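Local coordinates for protein Pgp2 (Campylobacter jejuni subsp. jejuni, PDB 6XJ6) that probably trims peptidoglycan as an LD-carboxypeptidase of the YkuD family, and helps set the helical cell shape by binding peptidoglycan through an accessory NTF2-like domain, at residues Asn33-Ile38 with Gly61-Lys66; Ser190-Tyr195 with Met218-Phe223. One frame throughout, in Å; residues are numbered along the deposited sequence.

Contact 1: residues Asn33-Ile38 with Gly61-Lys66; sequences NKTDKI and GLMGDK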
ATOM      1  N   ASN A  33      14.447   3.176  -3.637  1.00 17.26           N
ATOM      2  CA  ASN A  33      14.442   4.535  -4.166  1.00 17.57           C
ATOM      3  C   ASN A  33      15.013   4.505  -5.577  1.00 17.70           C
ATOM      4  O   ASN A  33      16.176   4.135  -5.775  1.00 18.81           O
ATOM      5  CB  ASN A  33      15.252   5.476  -3.274  1.00 17.89           C
ATOM      6  CG  ASN A  33      15.144   6.927  -3.714  1.00 19.00           C
ATOM      7  OD1 ASN A  33      15.692   7.318  -4.746  1.00 20.79           O
ATOM      8  ND2 ASN A  33      14.426   7.726  -2.940  1.00 20.92           N
ATOM      9  N   LYS A  34      14.192   4.887  -6.562  1.00 17.10           N
ATOM     10  CA  LYS A  34      14.606   4.778  -7.959  1.00 16.57           C
ATOM     11  C   LYS A  34      15.698   5.767  -8.344  1.00 19.87           C
ATOM     12  O   LYS A  34      16.399   5.527  -9.332  1.00 21.83           O
ATOM     13  CB  LYS A  34      13.409   4.979  -8.882  1.00 17.55           C
ATOM     14  CG  LYS A  34      12.421   3.824  -8.882  1.00 18.00           C
ATOM     15  CD  LYS A  34      11.110   4.218  -9.540  1.00 17.97           C
ATOM     16  CE  LYS A  34      11.288   4.564 -11.019  1.00 17.89           C
ATOM     17  NZ  LYS A  34      10.012   4.988 -11.657  1.00 18.48           N
ATOM     18  N   THR A  35      15.842   6.880  -7.621  1.00 21.20           N
ATOM     19  CA  THR A  35      16.922   7.820  -7.909  1.00 21.35           C
ATOM     20  C   THR A  35      18.219   7.371  -7.250  1.00 20.76           C
ATOM     21  O   THR A  35      19.286   7.397  -7.875  1.00 23.55           O
ATOM     22  CB  THR A  35      16.550   9.232  -7.434  1.00 21.46           C
ATOM     23  OG1 THR A  35      15.401   9.708  -8.146  1.00 23.60           O
ATOM     24  CG2 THR A  35      17.699  10.203  -7.660  1.00 24.35           C
ATOM     25  N   ASP A  36      18.146   6.961  -5.979  1.00 22.03           N
ATOM     26  CA  ASP A  36      19.341   6.564  -5.246  1.00 23.67           C
ATOM     27  C   ASP A  36      19.865   5.207  -5.692  1.00 21.84           C
ATOM     28  O   ASP A  36      21.034   4.890  -5.445  1.00 25.20           O
ATOM     29  CB  ASP A  36      19.037   6.505  -3.748  1.00 26.30           C
ATOM     30  CG  ASP A  36      18.600   7.841  -3.184  1.00 30.74           C
ATOM     31  OD1 ASP A  36      18.939   8.886  -3.780  1.00 32.71           O
ATOM     32  OD2 ASP A  36      17.927   7.843  -2.128  1.00 32.74           O
ATOM     33  N   LYS A  37      19.026   4.401  -6.341  1.00 20.58           N
ATOM     34  CA  LYS A  37      19.368   3.026  -6.702  1.00 20.89           C
ATOM     35  C   LYS A  37      19.787   2.223  -5.470  1.00 21.23           C
ATOM     36  O   LYS A  37      20.766   1.473  -5.489  1.00 22.55           O
ATOM     37  CB  LYS A  37      20.433   2.972  -7.801  1.00 21.62           C
ATOM     38  CG  LYS A  37      20.113   3.809  -9.029  1.00 20.84           C
ATOM     39  CD  LYS A  37      18.803   3.402  -9.697  1.00 21.69           C
ATOM     40  CE  LYS A  37      18.540   4.229 -10.946  1.00 22.05           C
ATOM     41  NZ  LYS A  37      17.187   3.980 -11.510  1.00 23.68           N
ATOM     42  N   ILE A  38      19.013   2.369  -4.396  1.00 20.02           N
ATOM     43  CA  ILE A  38      19.233   1.632  -3.160  1.00 19.84           C
ATOM     44  C   ILE A  38      17.954   0.889  -2.821  1.00 19.98           C
ATOM     45  O   ILE A  38      16.862   1.467  -2.877  1.00 19.86           O
ATOM     46  CB  ILE A  38      19.639   2.548  -1.985  1.00 20.58           C
ATOM     47  CG1 ILE A  38      20.958   3.265  -2.285  1.00 25.10           C
ATOM     48  CG2 ILE A  38      19.772   1.727  -0.694  1.00 21.01           C
ATOM     49  CD1 ILE A  38      21.380   4.291  -1.232  1.00 27.11           C
ATOM     50  N   GLY A  61      13.743  -0.224 -13.360  1.00 18.49           N
ATOM     51  CA  GLY A  61      13.240   0.244 -14.624  1.00 20.50           C
ATOM     52  C   GLY A  61      13.314   1.755 -14.706  1.00 19.29           C
ATOM     53  O   GLY A  61      13.922   2.439 -13.880  1.00 20.16           O
ATOM     54  N   LEU A  62      12.645   2.285 -15.724  1.00 20.45           N
ATOM     55  CA  LEU A  62      12.773   3.690 -16.063  1.00 21.63           C
ATOM     56  C   LEU A  62      12.111   4.585 -15.022  1.00 19.08           C
ATOM     57  O   LEU A  62      11.202   4.181 -14.279  1.00 17.66           O
ATOM     58  CB  LEU A  62      12.136   3.968 -17.424  1.00 23.39           C
ATOM     59  CG  LEU A  62      12.731   3.227 -18.625  1.00 24.44           C
ATOM     60  CD1 LEU A  62      12.074   3.705 -19.906  1.00 22.97           C
ATOM     61  CD2 LEU A  62      14.236   3.414 -18.699  1.00 26.40           C
ATOM     62  N   MET A  63      12.592   5.825 -14.984  1.00 20.70           N
ATOM     63  CA  MET A  63      12.020   6.850 -14.134  1.00 21.37           C
ATOM     64  C   MET A  63      10.645   7.262 -14.650  1.00 20.47           C
ATOM     65  O   MET A  63      10.282   7.037 -15.812  1.00 22.08           O
ATOM     66  CB  MET A  63      12.940   8.068 -14.082  1.00 22.87           C
ATOM     67  CG  MET A  63      14.362   7.744 -13.615  1.00 25.02           C
ATOM     68  SD  MET A  63      14.450   6.948 -11.990  1.00 24.54           S
ATOM     69  CE  MET A  63      14.099   8.333 -10.906  1.00 26.16           C
ATOM     70  N   GLY A  64       9.884   7.885 -13.762  1.00 20.75           N
ATOM     71  CA  GLY A  64       8.524   8.272 -14.049  1.00 20.72           C
ATOM     72  C   GLY A  64       7.518   7.283 -13.488  1.00 23.45           C
ATOM     73  O   GLY A  64       7.820   6.119 -13.220  1.00 24.09           O
ATOM     74  N   ASP A  65       6.296   7.780 -13.313  1.00 30.17           N
ATOM     75  CA  ASP A  65       5.170   6.989 -12.839  1.00 32.28           C
ATOM     76  C   ASP A  65       4.771   5.962 -13.900  1.00 28.34           C
ATOM     77  O   ASP A  65       4.529   6.317 -15.058  1.00 28.51           O
ATOM     78  CB  ASP A  65       4.017   7.969 -12.584  1.00 37.88           C
ATOM     79  CG  ASP A  65       2.824   7.342 -11.883  1.00 39.49           C
ATOM     80  OD1 ASP A  65       3.008   6.618 -10.881  1.00 37.74           O
ATOM     81  OD2 ASP A  65       1.685   7.621 -12.328  1.00 39.14           O
ATOM     82  N   LYS A  66       4.716   4.683 -13.519  1.00 27.20           N
ATOM     83  CA  LYS A  66       4.257   3.662 -14.456  1.00 25.22           C
ATOM     84  C   LYS A  66       2.781   3.859 -14.768  1.00 24.02           C
ATOM     85  O   LYS A  66       1.977   4.160 -13.884  1.00 25.35           O
ATOM     86  CB  LYS A  66       4.466   2.244 -13.912  1.00 25.43           C
ATOM     87  CG  LYS A  66       4.038   1.164 -14.941  1.00 24.86           C
ATOM     88  CD  LYS A  66       4.409  -0.257 -14.529  1.00 24.80           C
ATOM     89  CE  LYS A  66       3.965  -1.282 -15.583  1.00 24.73           C
ATOM     90  NZ  LYS A  66       4.692  -1.152 -16.880  1.00 24.70           N
TER
HETATM   91  O   HOH W   1      15.864   4.558 -14.007  1.00 27.21           O

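Contact 2: residues Ser190-Tyr195 with Met218-Phe223; sequences SDTNTY and MKKSIF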
ATOM      1  N   SER A 190     -25.629   4.458   9.223  1.00 27.80           N
ATOM      2  CA  SER A 190     -26.290   4.838   7.973  1.00 28.57           C
ATOM      3  C   SER A 190     -26.388   6.358   7.851  1.00 33.10           C
ATOM      4  O   SER A 190     -27.379   6.902   7.360  1.00 33.38           O
ATOM      5  CB  SER A 190     -27.661   4.172   7.841  1.00 42.34           C
ATOM      6  OG  SER A 190     -27.531   2.760   7.788  1.00 39.42           O
ATOM      7  N   ASP A 191     -25.341   7.044   8.309  1.00 31.83           N
ATOM      8  CA  ASP A 191     -25.244   8.503   8.255  1.00 26.05           C
ATOM      9  C   ASP A 191     -24.599   8.864   6.924  1.00 24.50           C
ATOM     10  O   ASP A 191     -23.378   8.976   6.806  1.00 26.15           O
ATOM     11  CB  ASP A 191     -24.421   9.004   9.435  1.00 26.82           C
ATOM     12  CG  ASP A 191     -24.214  10.508   9.422  1.00 30.51           C
ATOM     13  OD1 ASP A 191     -24.709  11.184   8.500  1.00 31.66           O
ATOM     14  OD2 ASP A 191     -23.551  11.022  10.349  1.00 30.44           O
ATOM     15  N   THR A 192     -25.440   9.062   5.908  1.00 27.45           N
ATOM     16  CA  THR A 192     -24.951   9.232   4.544  1.00 27.31           C
ATOM     17  C   THR A 192     -24.024  10.435   4.426  1.00 26.78           C
ATOM     18  O   THR A 192     -22.939  10.341   3.838  1.00 26.64           O
ATOM     19  CB  THR A 192     -26.138   9.384   3.591  1.00 36.52           C
ATOM     20  OG1 THR A 192     -27.095   8.346   3.847  1.00 36.04           O
ATOM     21  CG2 THR A 192     -25.675   9.299   2.144  1.00 48.09           C
ATOM     22  N   ASN A 193     -24.430  11.579   4.978  1.00 30.20           N
ATOM     23  CA  ASN A 193     -23.672  12.808   4.758  1.00 36.02           C
ATOM     24  C   ASN A 193     -22.278  12.720   5.368  1.00 28.84           C
ATOM     25  O   ASN A 193     -21.287  13.093   4.729  1.00 28.33           O
ATOM     26  CB  ASN A 193     -24.442  14.011   5.296  1.00 35.89           C
ATOM     27  CG  ASN A 193     -25.678  14.317   4.473  1.00 41.66           C
ATOM     28  OD1 ASN A 193     -25.804  13.860   3.337  1.00 45.80           O
ATOM     29  ND2 ASN A 193     -26.595  15.092   5.040  1.00 57.04           N
ATOM     30  N   THR A 194     -22.174  12.230   6.606  1.00 25.18           N
ATOM     31  CA  THR A 194     -20.854  12.071   7.213  1.00 24.98           C
ATOM     32  C   THR A 194     -20.021  11.054   6.443  1.00 26.27           C
ATOM     33  O   THR A 194     -18.833  11.276   6.186  1.00 24.62           O
ATOM     34  CB  THR A 194     -20.994  11.663   8.680  1.00 28.42           C
ATOM     35  OG1 THR A 194     -21.760  12.650   9.382  1.00 28.37           O
ATOM     36  CG2 THR A 194     -19.618  11.538   9.337  1.00 27.10           C
ATOM     37  N   TYR A 195     -20.630   9.926   6.076  1.00 23.53           N
ATOM     38  CA  TYR A 195     -19.925   8.895   5.317  1.00 21.17           C
ATOM     39  C   TYR A 195     -19.343   9.469   4.030  1.00 20.43           C
ATOM     40  O   TYR A 195     -18.155   9.293   3.738  1.00 20.20           O
ATOM     41  CB  TYR A 195     -20.905   7.757   5.027  1.00 22.25           C
ATOM     42  CG  TYR A 195     -20.424   6.662   4.098  1.00 20.82           C
ATOM     43  CD1 TYR A 195     -20.799   6.664   2.759  1.00 24.94           C
ATOM     44  CD2 TYR A 195     -19.644   5.606   4.560  1.00 23.03           C
ATOM     45  CE1 TYR A 195     -20.391   5.665   1.903  1.00 23.91           C
ATOM     46  CE2 TYR A 195     -19.228   4.595   3.704  1.00 21.41           C
ATOM     47  CZ  TYR A 195     -19.613   4.632   2.380  1.00 21.74           C
ATOM     48  OH  TYR A 195     -19.215   3.636   1.511  1.00 26.17           O
ATOM     49  N   MET A 218     -26.578   6.587  -4.723  1.00 27.31           N
ATOM     50  CA  MET A 218     -26.613   5.144  -4.502  1.00 26.20           C
ATOM     51  C   MET A 218     -26.449   4.816  -3.027  1.00 25.89           C
ATOM     52  O   MET A 218     -27.168   3.969  -2.484  1.00 26.09           O
ATOM     53  CB  MET A 218     -25.498   4.461  -5.294  1.00 28.05           C
ATOM     54  CG  MET A 218     -25.416   2.951  -5.073  1.00 33.11           C
ATOM     55  SD  MET A 218     -23.888   2.210  -5.660  1.00 31.42           S
ATOM     56  CE  MET A 218     -22.713   2.740  -4.416  1.00 25.73           C
ATOM     57  N   LYS A 219     -25.491   5.461  -2.368  1.00 23.32           N
ATOM     58  CA  LYS A 219     -25.255   5.165  -0.960  1.00 24.46           C
ATOM     59  C   LYS A 219     -26.431   5.603  -0.107  1.00 24.75           C
ATOM     60  O   LYS A 219     -26.818   4.896   0.830  1.00 25.86           O
ATOM     61  CB  LYS A 219     -23.959   5.820  -0.487  1.00 26.16           C
ATOM     62  CG  LYS A 219     -22.714   5.147  -1.032  1.00 26.37           C
ATOM     63  CD  LYS A 219     -22.512   3.773  -0.400  1.00 25.63           C
ATOM     64  CE  LYS A 219     -21.266   3.084  -0.925  1.00 28.20           C
ATOM     65  NZ  LYS A 219     -20.990   1.822  -0.186  1.00 36.90           N
ATOM     66  N   LYS A 220     -27.025   6.759  -0.419  1.00 25.23           N
ATOM     67  CA  LYS A 220     -28.196   7.191   0.330  1.00 27.94           C
ATOM     68  C   LYS A 220     -29.314   6.174   0.181  1.00 29.04           C
ATOM     69  O   LYS A 220     -29.998   5.835   1.153  1.00 33.90           O
ATOM     70  CB  LYS A 220     -28.651   8.567  -0.155  1.00 37.37           C
ATOM     71  CG  LYS A 220     -29.717   9.201   0.724  1.00 42.39           C
ATOM     72  CD  LYS A 220     -30.159  10.547   0.183  1.00 40.32           C
ATOM     73  CE  LYS A 220     -31.167  11.205   1.108  1.00 42.38           C
ATOM     74  NZ  LYS A 220     -31.562  12.554   0.622  1.00 58.84           N
ATOM     75  N   SER A 221     -29.487   5.649  -1.032  1.00 28.75           N
ATOM     76  CA  SER A 221     -30.488   4.619  -1.266  1.00 30.05           C
ATOM     77  C   SER A 221     -30.200   3.377  -0.424  1.00 29.22           C
ATOM     78  O   SER A 221     -31.092   2.847   0.252  1.00 30.89           O
ATOM     79  CB  SER A 221     -30.506   4.281  -2.758  1.00 33.73           C
ATOM     80  OG  SER A 221     -31.589   3.449  -3.073  1.00 35.83           O
ATOM     81  N   ILE A 222     -28.953   2.897  -0.457  1.00 27.48           N
ATOM     82  CA  ILE A 222     -28.578   1.723   0.332  1.00 26.92           C
ATOM     83  C   ILE A 222     -28.750   2.000   1.823  1.00 27.10           C
ATOM     84  O   ILE A 222     -29.313   1.184   2.560  1.00 28.65           O
ATOM     85  CB  ILE A 222     -27.144   1.281  -0.010  1.00 25.21           C
ATOM     86  CG1 ILE A 222     -27.088   0.791  -1.461  1.00 25.78           C
ATOM     87  CG2 ILE A 222     -26.665   0.184   0.954  1.00 25.51           C
ATOM     88  CD1 ILE A 222     -25.700   0.482  -1.942  1.00 26.21           C
ATOM     89  N   PHE A 223     -28.256   3.148   2.288  1.00 25.95           N
ATOM     90  CA  PHE A 223     -28.344   3.483   3.706  1.00 26.45           C
ATOM     91  C   PHE A 223     -29.782   3.687   4.167  1.00 29.00           C
ATOM     92  O   PHE A 223     -30.047   3.619   5.374  1.00 31.29           O
ATOM     93  CB  PHE A 223     -27.540   4.755   3.996  1.00 25.07           C
ATOM     94  CG  PHE A 223     -26.043   4.554   4.060  1.00 25.25           C
ATOM     95  CD1 PHE A 223     -25.442   3.388   3.620  1.00 24.29           C
ATOM     96  CD2 PHE A 223     -25.236   5.559   4.569  1.00 31.64           C
ATOM     97  CE1 PHE A 223     -24.066   3.231   3.683  1.00 27.74           C
ATOM     98  CE2 PHE A 223     -23.865   5.401   4.637  1.00 36.06           C
ATOM     99  CZ  PHE A 223     -23.282   4.234   4.193  1.00 28.66           C
TER
HETATM  100  O   HOH W   2     -28.459   0.629   6.237  1.00 40.77           O

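Contact 1: residues Asn33-Ile38 with Gly61-Lys66
Lys34 reaches out of the hairpin turn 33-38 and ends beside the carbonyls of Leu62 and Gly64. Its CB rests against Met63, 3.8 Å from SD. Further out, CE comes up beside the Leu62-Met63 peptide, 3.3 Å from Leu62 O, and a bend at chi3 (64°) brings NZ to that same oxygen. The bond from Lys34 NZ to Leu62 O measures 3.0 Å and uses a lone pair in the carbonyl plane. Gly64 O is just as near NZ but at a poor angle. Outside the two loops the ammonium makes a salt bridge with Glu162 and a hydrogen bond to Thr74 O, so the buried charge is well met.

Met63, folded at chi2 and chi3, carries its SD to 3.6 Å from Lys34 O and its CE to 3.3 Å from Thr35 OG1, a hydroxyl that is bonded to Glu162 O. Lys37 NZ bonds Lys34 O at 2.8 Å and donates a hydrogen bond to a water, which in turn donates one to Gly61 O. Across the turn, Asn33 OD1 accepts from Asp36 N, an Asx motif closing the link between strands 27-33 and 38-45 of the L,D-transpeptidase catalytic domain.

Contact 2: residues Ser190-Tyr195 with Met218-Phe223
Phe223 turns its ring edge to the face of Tyr195, with CZ 3.6 Å above the tyrosine plane and over the ring centre. This T-shaped pair, planes at 61° and centroids 4.9 Å apart, joins helix 192-196 to the end of helix 212-223 in the NTF2-like domain. Trp183 and Tyr199 also meet the Tyr195 ring, extending the aromatic cluster, while Thr192 N lies in plane at the Phe223 edge and Lys229 makes a cation-pi contact with that ring.

Tyr195 has CG anti to the backbone N (chi1 173°), which swings the ring across to the second helix. There Lys219, bent at chi2, brings CD to 3.7 Å from Tyr195 CE1, and its NZ donates to Tyr195 OH at 3.1 Å. Beside the aromatic pair, Thr192 splits its branches: OG1 sits 3.4 Å from Phe223 CD2, and CG2 packs 3.8 Å from Lys220 CB.

Ser190 closes the preceding helix in a Schellman motif, and Asp191 N-caps the next through a weak bond from Thr194 N. Ser190 CB lies 3.5 Å from Phe223 O, and a water bonded to Ser190 OG donates a weak second bond to that carbonyl.

Contact 1 and contact 2 sit on opposite sides of the chain's centre, their own centres 41 Å apart and their nearest atoms about 25 Å apart, so neither touches the other. They follow in series: the first is complete before the chain enters the second. Contact 1 belongs to the catalytic domain, and Gly61 lies about 7 Å from the side chain of Cys136, the predicted nucleophile, and about 9 Å from that of His119, the predicted proton donor/acceptor. Residues 190-195 and 218-223 instead join two helices of the NTF2-like domain, away from those predicted catalytic residues. One contact therefore belongs to the surroundings of the probable active site, the other to helix packing in the accessory domain.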